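Local coordinates for protein dicer Related Helicase (Caenorhabditis elegans, PDB 6M6S) that binds double-stranded RNA through its C-terminal, RIG-I-like zinc domain and, as a whole protein, probably hydrolyses ATP as an RLR-family helicase, at residues L45-K50 with K146-L151; K8-M13 with D117-S122; K81-Y86 with D127-M132. One frame throughout, in Å; residues are numbered along the deposited sequence. Where two conformers were deposited one is given.

Interaction 1: L45-K50 with K146-L151; sequences LHVESK and KIVLDL
An outer strand of the four-stranded antiparallel sheet in this RIG-I-type C-terminal domain meets the long helix 140-167 here: Val47 of strand 45-48 and Ser49 just beyond it rest against Val148 and Leu149. The short segments of strand and helix run at 36° to each other, their axes 8.2 Å apart at closest approach. One methyl of Val148 does most of the touching. With CG1 anti to the backbone N (chi1 171°), Val148 sends this branch at the strand, where CG1 lies 3.8 Å from Val47 CG1 and 3.6 Å from the backbone N of Ser49. Val47 has the same rotamer, and the two valines point past one another, CG1 beside CG1. The same Val47 methyl also reaches the branch point of Leu149, CG1 to CG 3.9 Å. Leu149 continues inward to Ala79 and Tyr86 of the same sheet, while Ser65 on the next strand touches both valines. Ser49 adds its CB, 4.1 Å from Val148 CG1, and turns its hydroxyl to Asp152, one helical turn past Val148. Lys50, the next residue, hydrogen-bonds the bound RNA through NZ, so the strand end that packs on the helix leads straight to the RNA. No hydrogen bond joins the two segments directly. Branched aliphatic groups supply the adhesion between them, and the polar link through Ser49 and Asp152 lies just beyond this apolar patch.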
# COMPACT_ATOMS: atom_id res chain seq x y z
N LEU B 45 6.78 20.72 -7.87
CA LEU B 45 6.50 20.77 -6.44
C LEU B 45 6.33 22.21 -5.96
O LEU B 45 7.13 23.10 -6.31
CB LEU B 45 7.62 20.15 -5.62
CG LEU B 45 7.94 18.70 -5.98
CD1 LEU B 45 9.18 18.28 -5.28
CD2 LEU B 45 6.74 17.78 -5.52
N HIS B 46 5.32 22.45 -5.12
CA HIS B 46 5.32 23.69 -4.34
C HIS B 46 5.98 23.42 -2.98
O HIS B 46 5.80 22.34 -2.36
CB HIS B 46 3.89 24.23 -4.04
CG HIS B 46 3.09 24.61 -5.26
ND1 HIS B 46 3.26 25.81 -5.92
CD2 HIS B 46 2.09 23.96 -5.92
CE1 HIS B 46 2.42 25.87 -6.95
NE2 HIS B 46 1.69 24.77 -6.96
N VAL B 47 6.70 24.43 -2.48
CA VAL B 47 7.43 24.30 -1.24
C VAL B 47 6.78 25.23 -0.25
O VAL B 47 6.71 26.45 -0.51
CB VAL B 47 8.94 24.65 -1.48
CG1 VAL B 47 9.70 24.73 -0.17
CG2 VAL B 47 9.59 23.69 -2.49
N GLU B 48 6.27 24.69 0.87
CA GLU B 48 5.47 25.46 1.81
C GLU B 48 6.09 25.36 3.23
O GLU B 48 6.28 24.25 3.72
CB GLU B 48 4.02 24.97 1.81
CG GLU B 48 3.12 25.83 2.68
CD GLU B 48 2.61 27.13 1.98
OE1 GLU B 48 2.89 27.39 0.78
OE2 GLU B 48 1.89 27.89 2.66
N SER B 49 6.41 26.49 3.87
CA SER B 49 7.02 26.41 5.20
C SER B 49 6.11 25.70 6.21
O SER B 49 4.90 25.85 6.16
CB SER B 49 7.33 27.83 5.70
OG SER B 49 7.73 27.78 7.07
N LYS B 50 6.67 24.93 7.15
CA LYS B 50 5.81 24.29 8.17
C LYS B 50 5.52 25.14 9.41
O LYS B 50 4.55 24.88 10.17
CB LYS B 50 6.40 22.94 8.63
CG LYS B 50 6.12 21.82 7.68
CD LYS B 50 6.51 20.47 8.27
CE LYS B 50 5.60 20.07 9.43
NZ LYS B 50 5.98 18.73 9.96
N LYS B 146 13.82 28.20 -2.90
CA LYS B 146 15.08 28.15 -2.13
C LYS B 146 14.97 29.06 -0.90
O LYS B 146 15.53 28.72 0.15
CB LYS B 146 16.27 28.58 -2.98
CG LYS B 146 17.66 28.20 -2.39
CD LYS B 146 18.81 28.85 -3.22
CE LYS B 146 20.03 29.20 -2.38
NZ LYS B 146 19.94 30.53 -1.60
N ILE B 147 14.32 30.23 -1.05
CA ILE B 147 14.17 31.16 0.05
C ILE B 147 13.37 30.57 1.21
O ILE B 147 13.78 30.75 2.36
CB ILE B 147 13.58 32.47 -0.43
CG1 ILE B 147 14.68 33.18 -1.22
CG2 ILE B 147 13.16 33.38 0.75
CD1 ILE B 147 14.16 34.37 -2.06
N VAL B 148 12.30 29.81 0.88
CA VAL B 148 11.47 29.14 1.85
C VAL B 148 12.32 28.11 2.57
O VAL B 148 12.30 28.05 3.81
CB VAL B 148 10.20 28.52 1.23
CG1 VAL B 148 9.45 27.62 2.24
CG2 VAL B 148 9.22 29.57 0.77
N LEU B 149 13.06 27.32 1.80
CA LEU B 149 13.95 26.31 2.42
C LEU B 149 15.03 26.93 3.31
O LEU B 149 15.29 26.44 4.42
CB LEU B 149 14.59 25.44 1.35
CG LEU B 149 13.50 24.59 0.73
CD1 LEU B 149 13.92 24.08 -0.65
CD2 LEU B 149 13.22 23.37 1.66
N ASP B 150 15.67 28.01 2.84
CA ASP B 150 16.73 28.60 3.61
C ASP B 150 16.19 29.15 4.95
O ASP B 150 16.89 29.05 5.98
CB ASP B 150 17.31 29.79 2.86
CG ASP B 150 18.22 29.39 1.71
OD1 ASP B 150 18.73 28.25 1.61
OD2 ASP B 150 18.51 30.28 0.89
N LEU B 151 15.00 29.73 4.94
CA LEU B 151 14.42 30.28 6.17
C LEU B 151 14.09 29.15 7.14
O LEU B 151 14.30 29.30 8.36
CB LEU B 151 13.09 30.95 5.88
CG LEU B 151 13.20 32.36 5.39
CD1 LEU B 151 11.89 32.77 4.75
CD2 LEU B 151 13.47 33.18 6.64

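Interaction 2: K8-M13 with D117-S122; sequences KIYKLM and DLFYIS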
# COMPACT_ATOMS: atom_id res chain seq x y z
N LYS B 8 12.88 -2.65 -15.14
CA LYS B 8 11.99 -1.64 -15.69
C LYS B 8 12.06 -0.27 -15.04
O LYS B 8 12.25 -0.15 -13.81
CB LYS B 8 10.57 -2.15 -15.58
CG LYS B 8 10.41 -3.49 -16.31
CD LYS B 8 8.97 -4.00 -16.25
CE LYS B 8 8.82 -5.33 -17.02
NZ LYS B 8 7.62 -6.13 -16.60
N ILE B 9 11.87 0.76 -15.85
CA ILE B 9 11.76 2.10 -15.33
C ILE B 9 10.30 2.40 -15.03
O ILE B 9 9.39 2.02 -15.80
CB ILE B 9 12.33 3.09 -16.32
CG1 ILE B 9 13.82 2.79 -16.46
CG2 ILE B 9 12.05 4.53 -15.85
CD1 ILE B 9 14.55 3.69 -17.41
N TYR B 10 10.05 3.02 -13.88
CA TYR B 10 8.73 3.40 -13.50
C TYR B 10 8.58 4.89 -13.45
O TYR B 10 9.53 5.60 -13.11
CB TYR B 10 8.38 2.84 -12.08
CG TYR B 10 8.12 1.35 -12.11
CD1 TYR B 10 9.17 0.45 -12.25
CD2 TYR B 10 6.85 0.86 -11.98
CE1 TYR B 10 8.96 -0.92 -12.29
CE2 TYR B 10 6.62 -0.51 -12.03
CZ TYR B 10 7.68 -1.38 -12.15
OH TYR B 10 7.47 -2.73 -12.17
N LYS B 11 7.37 5.36 -13.75
CA LYS B 11 7.04 6.75 -13.51
C LYS B 11 6.48 6.90 -12.10
O LYS B 11 5.66 6.07 -11.66
CB LYS B 11 5.97 7.17 -14.49
CG LYS B 11 6.53 7.37 -15.88
CD LYS B 11 5.45 7.85 -16.82
CE LYS B 11 5.86 7.56 -18.27
NZ LYS B 11 4.69 7.80 -19.17
N LEU B 12 6.89 7.92 -11.35
CA LEU B 12 6.30 8.18 -10.04
C LEU B 12 5.29 9.31 -10.18
O LEU B 12 5.67 10.45 -10.58
CB LEU B 12 7.37 8.64 -9.04
CG LEU B 12 8.17 7.49 -8.39
CD1 LEU B 12 8.81 6.54 -9.37
CD2 LEU B 12 9.21 8.04 -7.38
N MET B 13 4.01 9.06 -9.86
CA MET B 13 2.94 10.02 -10.13
C MET B 13 2.21 10.35 -8.85
O MET B 13 2.17 9.52 -7.95
CB MET B 13 1.85 9.43 -11.03
CG MET B 13 2.32 8.37 -11.97
SD MET B 13 3.14 9.19 -13.31
CE MET B 13 1.81 9.94 -14.23
N ASP B 117 9.60 -5.18 -4.80
CA ASP B 117 8.62 -5.64 -5.77
C ASP B 117 8.88 -4.96 -7.12
O ASP B 117 8.66 -5.57 -8.19
CB ASP B 117 7.24 -5.20 -5.30
CG ASP B 117 6.77 -5.96 -4.02
OD1 ASP B 117 7.41 -6.95 -3.64
OD2 ASP B 117 5.75 -5.53 -3.43
N LEU B 118 9.38 -3.73 -7.11
CA LEU B 118 9.29 -2.93 -8.35
C LEU B 118 10.65 -2.61 -8.96
O LEU B 118 10.91 -2.92 -10.13
CB LEU B 118 8.51 -1.62 -8.13
CG LEU B 118 7.07 -1.75 -7.56
CD1 LEU B 118 6.36 -0.39 -7.45
CD2 LEU B 118 6.24 -2.69 -8.49
N PHE B 119 11.52 -1.94 -8.20
CA PHE B 119 12.80 -1.58 -8.78
C PHE B 119 13.92 -1.42 -7.73
O PHE B 119 13.65 -1.04 -6.59
CB PHE B 119 12.69 -0.30 -9.61
CG PHE B 119 12.10 0.90 -8.87
CD1 PHE B 119 12.91 1.81 -8.16
CD2 PHE B 119 10.74 1.19 -8.97
CE1 PHE B 119 12.34 2.94 -7.54
CE2 PHE B 119 10.17 2.30 -8.33
CZ PHE B 119 10.97 3.18 -7.60
N TYR B 120 15.16 -1.73 -8.14
CA TYR B 120 16.32 -1.47 -7.31
C TYR B 120 16.52 0.02 -7.02
O TYR B 120 16.36 0.87 -7.93
CB TYR B 120 17.52 -2.02 -8.09
CG TYR B 120 18.86 -1.58 -7.60
CD1 TYR B 120 19.43 -2.14 -6.48
CD2 TYR B 120 19.54 -0.63 -8.29
CE1 TYR B 120 20.70 -1.74 -6.06
CE2 TYR B 120 20.80 -0.21 -7.87
CZ TYR B 120 21.38 -0.77 -6.75
OH TYR B 120 22.65 -0.32 -6.37
N ILE B 121 16.87 0.36 -5.77
CA ILE B 121 17.17 1.75 -5.38
C ILE B 121 18.57 1.73 -4.79
O ILE B 121 18.86 1.00 -3.82
CB ILE B 121 16.13 2.28 -4.34
CG1 ILE B 121 14.76 2.27 -5.00
CG2 ILE B 121 16.50 3.72 -3.89
CD1 ILE B 121 13.62 2.69 -4.09
N SER B 122 19.47 2.52 -5.37
CA SER B 122 20.85 2.53 -4.88
C SER B 122 21.01 3.47 -3.64
O SER B 122 20.18 4.38 -3.39
CB SER B 122 21.80 2.98 -6.02
OG SER B 122 21.59 4.35 -6.33
O HOH W 1 12.98 -2.82 -12.13
O HOH W 2 9.73 -4.34 -12.17
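The ring of Tyr10 in segment 8-13 fits against a two-sided surface made by Leu118 and Phe119, so that the loop after helix 111-117 packs on the sheet containing strands 20-23, 11-14 and 95-99 of the RIG-I-type C-terminal domain. Leu118 supplies the bump over one ring face: its CB stands 4.1 Å above the plane of Tyr10, displaced toward the rim. Farther out, Leu118 CD2 lies 3.9 Å from Tyr10 OH. Phe119 fills the hollow nearer the root of the tyrosine, CD2 against Tyr10 CD1 at 3.7 Å. The two rings lie obliquely, planes at 34°. Phe119 holds its CG between the backbone N and the carbonyl carbon (chi1 55°), which swings its CD2 to the tyrosine. Beyond it, Leu12 CD1 brushes Phe119 CZ at 4.4 Å; Val114 of helix 111-117 and Ser24 also touch the phenylalanine. Two waters bridge the two segments. Both donate to Leu118 O: water 1 also donates to Lys8 O, while water 2 lies in the plane of the Tyr10 ring at its edge, 2.8 Å from OH. Lys8 itself reaches away to a salt bridge with Asp102. The contact thus pairs apolar shape-matching with water-mediated polar links, through which a single carbonyl, Leu118 O, is tied to both a backbone oxygen and a phenol.

Interaction 3: K81-Y86 with D127-M132; sequences KIRGTY and DDFRIM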
# COMPACT_ATOMS: atom_id res chain seq x y z
N LYS B 81 17.35 19.14 3.99
CA LYS B 81 18.73 19.54 3.66
C LYS B 81 19.63 18.40 4.10
O LYS B 81 19.70 18.08 5.31
CB LYS B 81 19.12 20.82 4.39
CG LYS B 81 20.37 21.49 3.86
CD LYS B 81 20.78 22.66 4.83
CE LYS B 81 21.62 23.67 4.18
NZ LYS B 81 21.50 25.01 4.89
N ILE B 82 20.27 17.73 3.13
CA ILE B 82 21.08 16.56 3.43
C ILE B 82 22.47 16.85 2.92
O ILE B 82 22.62 17.14 1.72
CB ILE B 82 20.51 15.33 2.75
CG1 ILE B 82 19.12 15.00 3.30
CG2 ILE B 82 21.48 14.11 2.91
CD1 ILE B 82 18.70 13.65 3.01
N ARG B 83 23.46 16.84 3.81
CA ARG B 83 24.84 17.17 3.46
C ARG B 83 24.88 18.53 2.74
O ARG B 83 25.60 18.70 1.74
CB ARG B 83 25.49 16.07 2.61
CG ARG B 83 25.39 14.66 3.18
CD ARG B 83 26.77 13.95 3.22
NE ARG B 83 27.06 13.05 2.09
CZ ARG B 83 26.68 11.77 2.00
NH1 ARG B 83 25.92 11.21 2.95
NH2 ARG B 83 27.03 11.03 0.94
N GLY B 84 24.09 19.48 3.23
CA GLY B 84 24.11 20.82 2.68
C GLY B 84 23.33 21.04 1.39
O GLY B 84 23.37 22.12 0.82
N THR B 85 22.63 20.02 0.91
CA THR B 85 21.89 20.07 -0.36
C THR B 85 20.41 19.88 -0.12
O THR B 85 19.99 18.93 0.57
CB THR B 85 22.38 18.94 -1.35
OG1 THR B 85 23.78 19.11 -1.64
CG2 THR B 85 21.59 18.94 -2.66
N TYR B 86 19.56 20.71 -0.71
CA TYR B 86 18.13 20.51 -0.61
C TYR B 86 17.62 19.41 -1.54
O TYR B 86 17.94 19.41 -2.73
CB TYR B 86 17.34 21.81 -0.93
CG TYR B 86 17.63 22.94 0.03
CD1 TYR B 86 17.52 22.75 1.42
CD2 TYR B 86 18.04 24.20 -0.43
CE1 TYR B 86 17.81 23.77 2.32
CE2 TYR B 86 18.34 25.24 0.49
CZ TYR B 86 18.19 25.00 1.86
OH TYR B 86 18.48 26.01 2.78
N ASP B 127 28.67 11.86 -6.14
CA ASP B 127 28.25 12.20 -7.51
C ASP B 127 26.76 12.57 -7.66
O ASP B 127 26.42 13.53 -8.37
CB ASP B 127 28.63 11.01 -8.41
CG ASP B 127 28.62 11.36 -9.86
OD1 ASP B 127 27.51 11.43 -10.44
OD2 ASP B 127 29.72 11.55 -10.43
N ASP B 128 25.86 11.85 -6.97
CA ASP B 128 24.41 12.18 -7.05
C ASP B 128 24.07 13.57 -6.53
O ASP B 128 23.15 14.23 -7.00
CB ASP B 128 23.56 11.17 -6.25
CG ASP B 128 23.68 9.80 -6.79
OD1 ASP B 128 23.44 9.67 -8.01
OD2 ASP B 128 24.01 8.85 -6.04
N PHE B 129 24.82 14.02 -5.53
CA PHE B 129 24.53 15.33 -4.92
C PHE B 129 24.92 16.45 -5.85
O PHE B 129 24.31 17.53 -5.83
CB PHE B 129 25.28 15.48 -3.59
CG PHE B 129 24.68 14.68 -2.48
CD1 PHE B 129 25.03 13.36 -2.32
CD2 PHE B 129 23.72 15.22 -1.62
CE1 PHE B 129 24.42 12.58 -1.30
CE2 PHE B 129 23.16 14.45 -0.62
CZ PHE B 129 23.48 13.12 -0.47
N ARG B 130 25.91 16.21 -6.69
CA ARG B 130 26.41 17.30 -7.50
C ARG B 130 25.40 17.87 -8.47
O ARG B 130 25.34 19.07 -8.63
CB ARG B 130 27.64 16.85 -8.25
CG ARG B 130 28.76 16.46 -7.33
CD ARG B 130 29.93 15.99 -8.17
NE ARG B 130 30.42 17.05 -9.05
CZ ARG B 130 31.38 17.91 -8.72
NH1 ARG B 130 31.95 17.85 -7.53
NH2 ARG B 130 31.75 18.83 -9.58
N ILE B 131 24.57 17.02 -9.10
CA ILE B 131 23.58 17.57 -10.03
C ILE B 131 22.48 18.35 -9.28
O ILE B 131 21.77 19.19 -9.88
CB ILE B 131 22.98 16.48 -10.97
CG1 ILE B 131 22.26 17.12 -12.17
CG2 ILE B 131 22.09 15.50 -10.20
CD1 ILE B 131 23.08 17.14 -13.44
N MET B 132 22.31 18.09 -7.97
CA MET B 132 21.26 18.77 -7.24
C MET B 132 21.70 20.11 -6.62
O MET B 132 20.86 20.89 -6.15
CB MET B 132 20.67 17.86 -6.15
CG MET B 132 19.95 16.65 -6.74
SD MET B 132 18.52 17.06 -7.72
CE MET B 132 17.36 17.53 -6.50
O HOH W 3 18.27 20.82 -5.04
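Phe129 keeps its CG anti to the carbonyl carbon (chi1 -74°), which carries the ring from helix 126-132 to the hairpin of strands 75-82 and 85-90; Ile82 places CG2 anti to its backbone N to meet it. The methyl, Ile82 CG2, lies 3.9 Å from Phe129 CE2, and Ile82 O is 3.6 Å from the same carbon. Elsewhere around the ring, Thr85 sits at the edge, OG1 3.9 Å from Phe129 CD2, while Arg83, bent at chi2 and chi3, lays one guanidinium face over Phe129 CE1, Arg83 NH2 3.8 Å from that carbon and the planes 34° apart. A type I' turn from Ile82 to Thr85 brings these three residues round one ring, which also meets Phe37 edge-to-face. Next to it Thr85 CG2 packs on Met132 CB at 3.8 Å, and water 3 donates to both Tyr86 O and Met132 O. Cut back to an alanine, Phe129 would probably leave a gap between helix and hairpin, with Ile82 CG2 missing its partner in the helix and the Arg83 guanidinium, without its ring, free to swing. No direct hydrogen bond crosses; adhesion comes mainly from one buried aromatic ring, with a water bridging the backbones at the methionine end.

Interactions 2 and 3 are buried and built round aromatic rings, whereas interaction 1 is a surface contact mainly of branched aliphatic side chains. Interactions 1 and 3 serve the same antiparallel sheet: one packs the long helix 140-167 against an outer strand, the other sets the short preceding helix 126-132 on the hairpin that ends in the other outermost strand, 85-90. They meet where Tyr86 OH probably hydrogen-bonds Asp150 OD1, at 2.5 Å. Interaction 2 lies about 27 Å from interaction 1, centre to centre, and joins a different sheet to a loop. None has a direct hydrogen bond between its segments; waters bridge backbone carbonyls in 2 and 3, and in 2 also a tyrosine hydroxyl.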